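PDB 6O59: germination protein from Bacillus megaterium, which probably helps sense the signals that start spore germination, as the A subunit of the germinant receptor GerK3, of which this is the N-terminal domain. Local coordinates for residues Q57-Q62 against E80-D85; L157-R162 against E238-V243; E172-G177 against T182-M187. One frame throughout, in Å; residues are numbered along the deposited sequence.

The three contacts sample two halves of the N-terminal domain, each built round a five-stranded antiparallel sheet of strand order 1-2-4-5-3. Contact 1 joins two helices of the first half. Contacts 2 and 3 belong to the second, where a helix pair and a beta hairpin meet. Contact 1 stands apart: its centre is 32 Å from that of contact 2 and 35 Å from that of contact 3, and it touches neither. The centres of contacts 2 and 3 are 17 Å apart, yet the two share packing: CD2 of L157, on the helix, rests 3.6 Å from CE of M187, on the hairpin's second strand.

Contact 1: Q57-Q62 against E80-D85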
ATOM      1  N   GLN A  57     -17.357  -1.037  -4.085  1.00 65.91           N
ATOM      2  CA  GLN A  57     -17.503  -0.093  -2.972  1.00 66.20           C
ATOM      3  C   GLN A  57     -18.905   0.514  -2.970  1.00 72.77           C
ATOM      4  O   GLN A  57     -19.531   0.585  -1.919  1.00 74.11           O
ATOM      5  CB  GLN A  57     -16.455   1.011  -3.053  1.00 66.74           C
ATOM      6  CG  GLN A  57     -15.050   0.513  -2.739  1.00 72.09           C
ATOM      7  CD  GLN A  57     -14.130   1.662  -2.480  1.00 81.15           C
ATOM      8  OE1 GLN A  57     -14.262   2.374  -1.485  1.00 81.67           O
ATOM      9  NE2 GLN A  57     -13.188   1.877  -3.375  1.00 71.15           N
ATOM     10  N   ASP A  58     -19.419   0.888  -4.154  1.00 69.29           N
ATOM     11  CA  ASP A  58     -20.759   1.433  -4.348  1.00 71.07           C
ATOM     12  C   ASP A  58     -21.797   0.467  -3.815  1.00 76.32           C
ATOM     13  O   ASP A  58     -22.656   0.867  -3.029  1.00 77.54           O
ATOM     14  CB  ASP A  58     -21.024   1.706  -5.843  1.00 73.24           C
ATOM     15  CG  ASP A  58     -20.345   2.929  -6.431  1.00 78.94           C
ATOM     16  OD1 ASP A  58     -19.554   3.575  -5.710  1.00 76.65           O
ATOM     17  OD2 ASP A  58     -20.608   3.241  -7.616  1.00 86.46           O
ATOM     18  N   TYR A  59     -21.694  -0.818  -4.226  1.00 72.06           N
ATOM     19  CA  TYR A  59     -22.620  -1.870  -3.822  1.00 72.97           C
ATOM     20  C   TYR A  59     -22.618  -2.012  -2.295  1.00 77.04           C
ATOM     21  O   TYR A  59     -23.670  -1.897  -1.665  1.00 78.35           O
ATOM     22  CB  TYR A  59     -22.262  -3.206  -4.511  1.00 72.86           C
ATOM     23  CG  TYR A  59     -22.944  -4.413  -3.893  1.00 75.61           C
ATOM     24  CD1 TYR A  59     -22.316  -5.162  -2.897  1.00 76.89           C
ATOM     25  CD2 TYR A  59     -24.219  -4.802  -4.297  1.00 78.13           C
ATOM     26  CE1 TYR A  59     -22.960  -6.236  -2.286  1.00 79.70           C
ATOM     27  CE2 TYR A  59     -24.860  -5.897  -3.715  1.00 80.40           C
ATOM     28  CZ  TYR A  59     -24.226  -6.613  -2.711  1.00 85.72           C
ATOM     29  OH  TYR A  59     -24.846  -7.699  -2.135  1.00 84.79           O
ATOM     30  N   LEU A  60     -21.420  -2.222  -1.718  1.00 71.10           N
ATOM     31  CA  LEU A  60     -21.211  -2.454  -0.302  1.00 70.89           C
ATOM     32  C   LEU A  60     -21.540  -1.258   0.568  1.00 78.97           C
ATOM     33  O   LEU A  60     -22.364  -1.392   1.476  1.00 82.12           O
ATOM     34  CB  LEU A  60     -19.760  -2.888  -0.063  1.00 68.32           C
ATOM     35  CG  LEU A  60     -19.395  -4.293  -0.570  1.00 71.12           C
ATOM     36  CD1 LEU A  60     -17.898  -4.536  -0.469  1.00 68.83           C
ATOM     37  CD2 LEU A  60     -20.198  -5.399   0.160  1.00 72.77           C
ATOM     38  N   LEU A  61     -20.921  -0.096   0.291  1.00 74.76           N
ATOM     39  CA  LEU A  61     -21.056   1.116   1.092  1.00 75.40           C
ATOM     40  C   LEU A  61     -22.376   1.864   0.882  1.00 82.07           C
ATOM     41  O   LEU A  61     -22.709   2.713   1.709  1.00 83.36           O
ATOM     42  CB  LEU A  61     -19.864   2.052   0.872  1.00 73.63           C
ATOM     43  CG  LEU A  61     -18.476   1.446   1.104  1.00 75.76           C
ATOM     44  CD1 LEU A  61     -17.391   2.428   0.759  1.00 74.87           C
ATOM     45  CD2 LEU A  61     -18.302   0.959   2.514  1.00 77.55           C
ATOM     46  N   GLN A  62     -23.141   1.555  -0.171  1.00 80.02           N
ATOM     47  CA  GLN A  62     -24.455   2.194  -0.339  1.00 83.13           C
ATOM     48  C   GLN A  62     -25.549   1.179  -0.045  1.00 91.87           C
ATOM     49  O   GLN A  62     -26.720   1.545  -0.060  1.00 94.61           O
ATOM     50  CB  GLN A  62     -24.657   2.800  -1.737  1.00 84.06           C
ATOM     51  CG  GLN A  62     -23.753   3.970  -2.081  1.00 83.88           C
ATOM     52  CD  GLN A  62     -23.662   4.239  -3.566  1.00 88.10           C
ATOM     53  OE1 GLN A  62     -22.604   4.625  -4.068  1.00 80.89           O
ATOM     54  NE2 GLN A  62     -24.761   4.062  -4.306  1.00 72.66           N
ATOM     55  N   GLU A  80     -21.463 -15.340   2.158  1.00 93.33           N
ATOM     56  CA  GLU A  80     -21.901 -16.158   1.027  1.00 93.66           C
ATOM     57  C   GLU A  80     -23.096 -15.501   0.302  1.00 96.86           C
ATOM     58  O   GLU A  80     -23.132 -15.498  -0.926  1.00 95.26           O
ATOM     59  CB  GLU A  80     -22.229 -17.591   1.484  1.00 98.56           C
ATOM     60  CG  GLU A  80     -21.102 -18.597   1.247  1.00113.31           C
ATOM     61  CD  GLU A  80     -19.789 -18.492   2.020  1.00142.16           C
ATOM     62  OE1 GLU A  80     -19.726 -17.732   3.015  1.00149.54           O
ATOM     63  OE2 GLU A  80     -18.821 -19.190   1.632  1.00128.36           O
ATOM     64  N   LEU A  81     -24.030 -14.897   1.046  1.00 94.82           N
ATOM     65  CA  LEU A  81     -25.180 -14.197   0.466  1.00 95.40           C
ATOM     66  C   LEU A  81     -24.729 -12.976  -0.339  1.00 95.76           C
ATOM     67  O   LEU A  81     -25.272 -12.721  -1.417  1.00 95.84           O
ATOM     68  CB  LEU A  81     -26.157 -13.764   1.577  1.00 98.29           C
ATOM     69  CG  LEU A  81     -27.496 -14.499   1.691  1.00107.25           C
ATOM     70  CD1 LEU A  81     -28.492 -14.065   0.617  1.00108.27           C
ATOM     71  CD2 LEU A  81     -27.324 -16.006   1.786  1.00111.99           C
ATOM     72  N   ILE A  82     -23.727 -12.235   0.186  1.00 88.70           N
ATOM     73  CA  ILE A  82     -23.168 -11.043  -0.447  1.00 85.47           C
ATOM     74  C   ILE A  82     -22.379 -11.457  -1.682  1.00 87.72           C
ATOM     75  O   ILE A  82     -22.480 -10.781  -2.712  1.00 87.12           O
ATOM     76  CB  ILE A  82     -22.313 -10.212   0.561  1.00 86.91           C
ATOM     77  CG1 ILE A  82     -23.234  -9.375   1.502  1.00 89.00           C
ATOM     78  CG2 ILE A  82     -21.283  -9.317  -0.151  1.00 83.29           C
ATOM     79  CD1 ILE A  82     -22.561  -8.690   2.751  1.00 93.63           C
ATOM     80  N   SER A  83     -21.621 -12.579  -1.586  1.00 83.29           N
ATOM     81  CA  SER A  83     -20.791 -13.097  -2.679  1.00 80.55           C
ATOM     82  C   SER A  83     -21.612 -13.367  -3.947  1.00 82.60           C
ATOM     83  O   SER A  83     -21.104 -13.115  -5.029  1.00 80.55           O
ATOM     84  CB  SER A  83     -20.015 -14.346  -2.257  1.00 83.81           C
ATOM     85  OG  SER A  83     -20.767 -15.547  -2.284  1.00 95.83           O
ATOM     86  N   GLU A  84     -22.889 -13.787  -3.811  1.00 80.66           N
ATOM     87  CA  GLU A  84     -23.801 -14.073  -4.927  1.00 81.80           C
ATOM     88  C   GLU A  84     -24.007 -12.874  -5.852  1.00 83.78           C
ATOM     89  O   GLU A  84     -24.295 -13.070  -7.034  1.00 83.45           O
ATOM     90  CB  GLU A  84     -25.159 -14.548  -4.413  1.00 86.83           C
ATOM     91  CG  GLU A  84     -25.167 -15.993  -3.946  1.00 98.78           C
ATOM     92  CD  GLU A  84     -26.489 -16.500  -3.409  1.00120.09           C
ATOM     93  OE1 GLU A  84     -27.475 -15.725  -3.392  1.00108.84           O
ATOM     94  OE2 GLU A  84     -26.535 -17.683  -2.999  1.00118.45           O
ATOM     95  N   ASP A  85     -23.857 -11.642  -5.314  1.00 79.63           N
ATOM     96  CA  ASP A  85     -23.951 -10.383  -6.059  1.00 78.46           C
ATOM     97  C   ASP A  85     -22.593  -9.942  -6.556  1.00 78.67           C
ATOM     98  O   ASP A  85     -22.498  -9.470  -7.684  1.00 78.21           O
ATOM     99  CB  ASP A  85     -24.572  -9.260  -5.207  1.00 80.72           C
ATOM    100  CG  ASP A  85     -26.071  -9.373  -5.026  1.00 93.21           C
ATOM    101  OD1 ASP A  85     -26.712 -10.114  -5.810  1.00 96.20           O
ATOM    102  OD2 ASP A  85     -26.606  -8.720  -4.108  1.00 99.26           O
TER
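Y59 reaches across from helix 54-62 to I82 and D85 of helix 78-86, in a roughly antiparallel helix pair on a five-stranded antiparallel sheet. The axes of the two short segments approach to 11.9 Å with an angle of 141° between their directions; at this spacing the helices meet through side chains, Y59 making the larger part of the contact from its helix. Its CB points toward the facing helix, and with CG anti to the backbone N (chi1 166°) the ring is carried toward helix 78-86. The CE1 edge then meets hydrocarbon: CE1 lies 4.1 Å from CG2 of I82, which sits close to the ring plane. The CE2 edge meets the aspartate, CE2 being 3.3 Å from OD2 of D85 and CZ 3.7 Å from its CB. At the end of the chain the phenol OH donates a hydrogen bond of 2.8 Å to D85 OD2, which accepts it through its anti lone pair. OD2 lies at the ring's edge, near its plane, and the carboxylate plane is turned 85° from that of the ring. The hydroxyl of a buried tyrosine is thus given an acceptor on a partly exposed residue. Toward the sheet, L60 packs on F32, I44 and L112, and I82 on I34 and L112; M65 and M89 pack against Y59. The same CG2 of I82 that meets the ring also receives L60: the two side chains cross at about a right angle, with L60 CD2 4.1 Å from I82 CG2.

Contact 2: L157-R162 against E238-V243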
ATOM      1  N   LEU A 157       3.583   5.308  -6.222  1.00 58.61           N
ATOM      2  CA  LEU A 157       3.502   4.218  -5.237  1.00 59.09           C
ATOM      3  C   LEU A 157       2.844   2.994  -5.838  1.00 63.03           C
ATOM      4  O   LEU A 157       3.350   1.880  -5.669  1.00 63.61           O
ATOM      5  CB  LEU A 157       2.725   4.621  -3.974  1.00 59.43           C
ATOM      6  CG  LEU A 157       3.129   5.888  -3.237  1.00 62.99           C
ATOM      7  CD1 LEU A 157       2.298   6.044  -1.978  1.00 62.93           C
ATOM      8  CD2 LEU A 157       4.655   5.952  -2.984  1.00 64.97           C
ATOM      9  N   ALA A 158       1.731   3.224  -6.573  1.00 57.20           N
ATOM     10  CA  ALA A 158       0.954   2.210  -7.264  1.00 56.70           C
ATOM     11  C   ALA A 158       1.831   1.473  -8.298  1.00 63.98           C
ATOM     12  O   ALA A 158       1.755   0.247  -8.402  1.00 64.82           O
ATOM     13  CB  ALA A 158      -0.258   2.857  -7.926  1.00 57.11           C
ATOM     14  N   MET A 159       2.715   2.211  -9.003  1.00 61.68           N
ATOM     15  CA  MET A 159       3.616   1.635  -9.999  1.00 62.86           C
ATOM     16  C   MET A 159       4.576   0.640  -9.360  1.00 66.95           C
ATOM     17  O   MET A 159       4.744  -0.442  -9.913  1.00 70.33           O
ATOM     18  CB  MET A 159       4.381   2.734 -10.762  1.00 64.79           C
ATOM     19  CG  MET A 159       3.458   3.553 -11.665  1.00 69.31           C
ATOM     20  SD  MET A 159       4.249   4.884 -12.589  1.00 73.43           S
ATOM     21  CE  MET A 159       4.669   4.012 -14.022  1.00 71.46           C
ATOM     22  N   VAL A 160       5.144   0.964  -8.184  1.00 59.89           N
ATOM     23  CA  VAL A 160       6.068   0.092  -7.446  1.00 59.32           C
ATOM     24  C   VAL A 160       5.298  -1.152  -6.941  1.00 64.59           C
ATOM     25  O   VAL A 160       5.743  -2.284  -7.166  1.00 66.94           O
ATOM     26  CB  VAL A 160       6.786   0.836  -6.282  1.00 61.89           C
ATOM     27  CG1 VAL A 160       7.662  -0.127  -5.484  1.00 62.48           C
ATOM     28  CG2 VAL A 160       7.603   2.029  -6.783  1.00 60.03           C
ATOM     29  N   ARG A 161       4.131  -0.926  -6.295  1.00 58.83           N
ATOM     30  CA  ARG A 161       3.208  -1.946  -5.768  1.00 59.41           C
ATOM     31  C   ARG A 161       2.793  -3.011  -6.793  1.00 63.94           C
ATOM     32  O   ARG A 161       2.337  -4.089  -6.412  1.00 65.54           O
ATOM     33  CB  ARG A 161       1.922  -1.272  -5.240  1.00 56.52           C
ATOM     34  CG  ARG A 161       2.088  -0.608  -3.880  1.00 59.62           C
ATOM     35  CD  ARG A 161       2.388  -1.619  -2.798  1.00 67.60           C
ATOM     36  NE  ARG A 161       2.003  -1.119  -1.491  1.00 70.55           N
ATOM     37  CZ  ARG A 161       2.467  -1.600  -0.348  1.00 81.44           C
ATOM     38  NH1 ARG A 161       3.346  -2.591  -0.348  1.00 74.47           N
ATOM     39  NH2 ARG A 161       2.080  -1.071   0.804  1.00 64.86           N
ATOM     40  N   ARG A 162       2.870  -2.670  -8.080  1.00 59.03           N
ATOM     41  CA  ARG A 162       2.499  -3.539  -9.185  1.00 59.34           C
ATOM     42  C   ARG A 162       3.620  -4.515  -9.491  1.00 64.76           C
ATOM     43  O   ARG A 162       3.345  -5.622  -9.958  1.00 66.08           O
ATOM     44  CB  ARG A 162       2.151  -2.716 -10.415  1.00 57.76           C
ATOM     45  CG  ARG A 162       0.731  -2.223 -10.391  1.00 71.39           C
ATOM     46  CD  ARG A 162       0.286  -1.679 -11.738  1.00 88.98           C
ATOM     47  NE  ARG A 162      -1.065  -1.104 -11.717  1.00 98.75           N
ATOM     48  CZ  ARG A 162      -1.331   0.200 -11.643  1.00109.35           C
ATOM     49  NH1 ARG A 162      -0.341   1.082 -11.532  1.00 88.37           N
ATOM     50  NH2 ARG A 162      -2.589   0.631 -11.671  1.00 96.89           N
ATOM     51  N   GLU A 238      13.592   7.439 -13.089  1.00 60.23           N
ATOM     52  CA  GLU A 238      12.200   7.548 -13.536  1.00 59.90           C
ATOM     53  C   GLU A 238      11.608   6.158 -13.831  1.00 63.97           C
ATOM     54  O   GLU A 238      10.446   6.073 -14.194  1.00 63.40           O
ATOM     55  CB  GLU A 238      12.082   8.458 -14.759  1.00 62.32           C
ATOM     56  CG  GLU A 238      12.791   7.961 -16.010  1.00 77.68           C
ATOM     57  CD  GLU A 238      12.719   8.890 -17.206  1.00113.00           C
ATOM     58  OE1 GLU A 238      12.661  10.128 -17.004  1.00 92.81           O
ATOM     59  OE2 GLU A 238      12.725   8.375 -18.349  1.00123.77           O
ATOM     60  N   ARG A 239      12.401   5.082 -13.625  1.00 61.55           N
ATOM     61  CA  ARG A 239      12.051   3.694 -13.913  1.00 61.87           C
ATOM     62  C   ARG A 239      11.596   2.912 -12.662  1.00 64.84           C
ATOM     63  O   ARG A 239      12.422   2.616 -11.798  1.00 63.99           O
ATOM     64  CB  ARG A 239      13.268   2.998 -14.561  1.00 63.48           C
ATOM     65  CG  ARG A 239      13.511   3.344 -16.029  1.00 76.47           C
ATOM     66  CD  ARG A 239      14.817   2.751 -16.560  1.00 99.32           C
ATOM     67  NE  ARG A 239      14.807   1.281 -16.639  1.00114.53           N
ATOM     68  CZ  ARG A 239      15.885   0.516 -16.829  1.00126.34           C
ATOM     69  NH1 ARG A 239      17.085   1.067 -16.959  1.00112.47           N
ATOM     70  NH2 ARG A 239      15.767  -0.805 -16.891  1.00108.01           N
ATOM     71  N   PRO A 240      10.309   2.492 -12.567  1.00 63.72           N
ATOM     72  CA  PRO A 240       9.866   1.720 -11.372  1.00 63.43           C
ATOM     73  C   PRO A 240      10.614   0.388 -11.156  1.00 67.94           C
ATOM     74  O   PRO A 240      10.783  -0.014 -10.003  1.00 67.28           O
ATOM     75  CB  PRO A 240       8.361   1.487 -11.619  1.00 65.05           C
ATOM     76  CG  PRO A 240       7.961   2.591 -12.584  1.00 69.30           C
ATOM     77  CD  PRO A 240       9.170   2.763 -13.476  1.00 65.87           C
ATOM     78  N   ASP A 241      11.081  -0.286 -12.238  1.00 65.23           N
ATOM     79  CA  ASP A 241      11.839  -1.548 -12.120  1.00 65.37           C
ATOM     80  C   ASP A 241      13.187  -1.329 -11.419  1.00 67.07           C
ATOM     81  O   ASP A 241      13.591  -2.174 -10.623  1.00 66.91           O
ATOM     82  CB  ASP A 241      12.043  -2.229 -13.474  1.00 69.07           C
ATOM     83  CG  ASP A 241      12.598  -1.333 -14.554  1.00 93.40           C
ATOM     84  OD1 ASP A 241      11.885  -0.376 -14.962  1.00 98.61           O
ATOM     85  OD2 ASP A 241      13.725  -1.595 -15.014  1.00103.18           O
ATOM     86  N   VAL A 242      13.846  -0.173 -11.661  1.00 62.07           N
ATOM     87  CA  VAL A 242      15.118   0.196 -11.022  1.00 60.45           C
ATOM     88  C   VAL A 242      14.874   0.421  -9.514  1.00 64.74           C
ATOM     89  O   VAL A 242      15.689  -0.036  -8.694  1.00 65.65           O
ATOM     90  CB  VAL A 242      15.798   1.400 -11.721  1.00 62.58           C
ATOM     91  CG1 VAL A 242      17.068   1.844 -10.992  1.00 61.75           C
ATOM     92  CG2 VAL A 242      16.118   1.053 -13.177  1.00 63.01           C
ATOM     93  N   VAL A 243      13.731   1.049  -9.153  1.00 59.74           N
ATOM     94  CA  VAL A 243      13.330   1.268  -7.752  1.00 58.70           C
ATOM     95  C   VAL A 243      13.098  -0.098  -7.107  1.00 65.11           C
ATOM     96  O   VAL A 243      13.666  -0.389  -6.057  1.00 67.36           O
ATOM     97  CB  VAL A 243      12.093   2.203  -7.636  1.00 60.66           C
ATOM     98  CG1 VAL A 243      11.410   2.073  -6.277  1.00 60.05           C
ATOM     99  CG2 VAL A 243      12.485   3.654  -7.906  1.00 59.62           C
TER
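V160 and V243 hold similar first torsions, with CG1 anti to the backbone N (chi1 176° and 162°), yet they meet through different branches. V160 offers CG2, the methyl beside its backbone N, whereas V243 offers CG1; the two methyls lie 3.8 Å apart and the side chains cross at about a right angle. M159 runs straight as far as its sulfur and then bends at chi3, 90°, which sets the terminal CE 3.9 Å from CG of P240. M159 CB, 4.0 Å from P240 CG, touches the same ring carbon. The contact is therefore wholly apolar, and compact: the CA atoms of V160 and P240 are 5.7 Å apart. P240 opens helix 240-248 directly after the N-cap residue R239, a place where proline is at home since its missing N-H is not needed there. On the far side of that helix start, R239 NH2 forms a salt bridge of 2.9 Å with D241 OD2, while CG2 of V242 lies over the centre of the guanidinium face. The two helices lie side by side against one five-stranded sheet: V160 also packs on L169 of strand 169-176 and M187 of strand 182-189, while V243 rests on T237 of strand 235-237 and, with P240, on the loop residue F149.

Contact 3: E172-G177 against T182-M187; sequences ESMKIG and TDVTLM
E172 and L186 bond each other twice through their backbones, and the same reciprocal pattern recurs at M174 with V184 and at I176 with T182. The straightest of these six bonds runs from L186 N to E172 O, 2.8 Å long with an angle of 175° at the hydrogen. M174 O takes more than the N-H of V184, since a water donates to it as well, from 3.2 Å. That water's other bond goes to OD1 of D183, an oxygen shared with K175: NZ approaches it to 2.8 Å on the syn lone pair, forming a salt bridge. The lysine bends at chi4 (-78°) to bring its ammonium back to the carboxylate, and the two side chains lie alongside each other. Hydrogen-bonded pairs alternate with the non-hydrogen-bonded pairs S173-T185 and K175-D183, as in any antiparallel pairing; the short connection makes strands 169-176 and 182-189 a beta hairpin, the first being an outermost strand of its sheet within this chain. On its other side the second strand is bonded by strand 252-256, where T185 pairs through its backbone with F255. Between S173 and T185 the side chains supply the polar link: OG and OG1 are 2.9 Å apart, and S173 OG also has S25 OG as a partner. The carboxylate of E172 finds its partner in R202 of helix 195-206. On the face shared by E172, M174, I176, T182, V184 and L186, apolar members pack together: CG of M174 lies 4.0 Å from V184 CG1, while V184 CG2 sits 3.6 Å from CG1 of I176.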
ATOM      1  N   GLU A 172       5.836   4.857   4.390  1.00 69.19           N
ATOM      2  CA  GLU A 172       5.804   5.825   5.482  1.00 70.41           C
ATOM      3  C   GLU A 172       5.668   7.212   4.883  1.00 73.09           C
ATOM      4  O   GLU A 172       6.564   7.667   4.165  1.00 72.07           O
ATOM      5  CB  GLU A 172       7.095   5.690   6.318  1.00 73.28           C
ATOM      6  CG  GLU A 172       7.012   6.289   7.700  1.00 90.59           C
ATOM      7  CD  GLU A 172       8.338   6.360   8.434  1.00120.92           C
ATOM      8  OE1 GLU A 172       9.128   5.388   8.352  1.00111.25           O
ATOM      9  OE2 GLU A 172       8.586   7.393   9.098  1.00116.62           O
ATOM     10  N   SER A 173       4.523   7.848   5.117  1.00 69.52           N
ATOM     11  CA  SER A 173       4.240   9.197   4.642  1.00 68.26           C
ATOM     12  C   SER A 173       4.681  10.223   5.664  1.00 73.52           C
ATOM     13  O   SER A 173       4.529  10.006   6.867  1.00 75.25           O
ATOM     14  CB  SER A 173       2.762   9.358   4.325  1.00 72.23           C
ATOM     15  OG  SER A 173       2.482   8.616   3.148  1.00 87.13           O
ATOM     16  N   MET A 174       5.279  11.318   5.199  1.00 70.56           N
ATOM     17  CA  MET A 174       5.753  12.384   6.086  1.00 72.31           C
ATOM     18  C   MET A 174       5.753  13.734   5.353  1.00 71.44           C
ATOM     19  O   MET A 174       5.553  13.791   4.137  1.00 69.46           O
ATOM     20  CB  MET A 174       7.133  12.059   6.729  1.00 76.43           C
ATOM     21  CG  MET A 174       8.269  11.875   5.748  1.00 79.90           C
ATOM     22  SD  MET A 174       9.599  10.836   6.406  1.00 86.40           S
ATOM     23  CE  MET A 174      10.371  11.979   7.646  1.00 86.40           C
ATOM     24  N   LYS A 175       5.903  14.816   6.126  1.00 67.12           N
ATOM     25  CA  LYS A 175       5.933  16.193   5.655  1.00 65.75           C
ATOM     26  C   LYS A 175       7.285  16.760   6.003  1.00 73.56           C
ATOM     27  O   LYS A 175       7.583  16.999   7.170  1.00 74.83           O
ATOM     28  CB  LYS A 175       4.777  17.019   6.255  1.00 66.80           C
ATOM     29  CG  LYS A 175       3.463  16.776   5.532  1.00 63.19           C
ATOM     30  CD  LYS A 175       2.301  17.530   6.147  1.00 67.48           C
ATOM     31  CE  LYS A 175       0.943  16.971   5.750  1.00 67.12           C
ATOM     32  NZ  LYS A 175       0.508  17.368   4.385  1.00 72.44           N
ATOM     33  N   ILE A 176       8.140  16.887   4.994  1.00 72.51           N
ATOM     34  CA  ILE A 176       9.490  17.409   5.162  1.00 75.40           C
ATOM     35  C   ILE A 176       9.559  18.772   4.486  1.00 84.37           C
ATOM     36  O   ILE A 176       8.761  19.051   3.604  1.00 84.78           O
ATOM     37  CB  ILE A 176      10.569  16.430   4.629  1.00 77.39           C
ATOM     38  CG1 ILE A 176      10.458  16.234   3.106  1.00 75.85           C
ATOM     39  CG2 ILE A 176      10.499  15.088   5.367  1.00 78.34           C
ATOM     40  CD1 ILE A 176      11.733  15.987   2.416  1.00 80.59           C
ATOM     41  N   GLY A 177      10.494  19.602   4.909  1.00 83.85           N
ATOM     42  CA  GLY A 177      10.678  20.921   4.328  1.00 84.66           C
ATOM     43  C   GLY A 177      11.259  21.904   5.315  1.00 91.12           C
ATOM     44  O   GLY A 177      10.899  21.886   6.501  1.00 91.48           O
ATOM     45  N   THR A 182       6.495  19.863   2.335  1.00 68.47           N
ATOM     46  CA  THR A 182       6.302  19.062   1.127  1.00 66.40           C
ATOM     47  C   THR A 182       5.979  17.638   1.554  1.00 69.60           C
ATOM     48  O   THR A 182       6.647  17.086   2.439  1.00 69.40           O
ATOM     49  CB  THR A 182       7.559  19.117   0.205  1.00 73.40           C
ATOM     50  OG1 THR A 182       7.860  20.479  -0.135  1.00 86.81           O
ATOM     51  CG2 THR A 182       7.393  18.317  -1.061  1.00 61.46           C
ATOM     52  N   ASP A 183       4.966  17.045   0.915  1.00 66.11           N
ATOM     53  CA  ASP A 183       4.562  15.670   1.176  1.00 65.51           C
ATOM     54  C   ASP A 183       5.543  14.722   0.519  1.00 70.87           C
ATOM     55  O   ASP A 183       5.970  14.936  -0.620  1.00 70.26           O
ATOM     56  CB  ASP A 183       3.124  15.409   0.722  1.00 66.34           C
ATOM     57  CG  ASP A 183       2.123  16.103   1.610  1.00 72.37           C
ATOM     58  OD1 ASP A 183       1.883  15.609   2.722  1.00 71.41           O
ATOM     59  OD2 ASP A 183       1.602  17.160   1.202  1.00 81.77           O
ATOM     60  N   VAL A 184       5.930  13.699   1.276  1.00 68.94           N
ATOM     61  CA  VAL A 184       6.917  12.708   0.893  1.00 68.78           C
ATOM     62  C   VAL A 184       6.466  11.328   1.370  1.00 75.67           C
ATOM     63  O   VAL A 184       5.930  11.218   2.474  1.00 77.75           O
ATOM     64  CB  VAL A 184       8.284  13.131   1.523  1.00 73.41           C
ATOM     65  CG1 VAL A 184       9.177  11.942   1.858  1.00 72.43           C
ATOM     66  CG2 VAL A 184       9.015  14.112   0.621  1.00 73.32           C
ATOM     67  N   THR A 185       6.698  10.279   0.551  1.00 70.97           N
ATOM     68  CA  THR A 185       6.453   8.898   0.955  1.00 70.46           C
ATOM     69  C   THR A 185       7.785   8.121   0.818  1.00 74.61           C
ATOM     70  O   THR A 185       8.424   8.126  -0.234  1.00 73.87           O
ATOM     71  CB  THR A 185       5.260   8.253   0.234  1.00 73.32           C
ATOM     72  OG1 THR A 185       4.068   8.894   0.688  1.00 74.09           O
ATOM     73  CG2 THR A 185       5.140   6.755   0.534  1.00 70.85           C
ATOM     74  N   LEU A 186       8.189   7.498   1.919  1.00 72.01           N
ATOM     75  CA  LEU A 186       9.380   6.670   2.095  1.00 72.11           C
ATOM     76  C   LEU A 186       9.005   5.174   1.939  1.00 75.08           C
ATOM     77  O   LEU A 186       7.969   4.756   2.440  1.00 76.06           O
ATOM     78  CB  LEU A 186       9.904   6.963   3.509  1.00 73.91           C
ATOM     79  CG  LEU A 186      11.275   6.427   3.915  1.00 79.65           C
ATOM     80  CD1 LEU A 186      11.947   7.385   4.846  1.00 81.58           C
ATOM     81  CD2 LEU A 186      11.161   5.080   4.616  1.00 83.24           C
ATOM     82  N   MET A 187       9.848   4.382   1.271  1.00 69.47           N
ATOM     83  CA  MET A 187       9.667   2.945   1.030  1.00 69.41           C
ATOM     84  C   MET A 187      10.897   2.126   1.406  1.00 73.17           C
ATOM     85  O   MET A 187      12.018   2.535   1.101  1.00 71.46           O
ATOM     86  CB  MET A 187       9.415   2.699  -0.463  1.00 70.85           C
ATOM     87  CG  MET A 187       8.014   2.568  -0.850  1.00 75.12           C
ATOM     88  SD  MET A 187       8.083   2.293  -2.631  1.00 79.44           S
ATOM     89  CE  MET A 187       6.489   2.884  -3.097  1.00 76.75           C
TER
HETATM   90  O   HOH W   1       2.476  13.114   3.543  1.00 72.10           O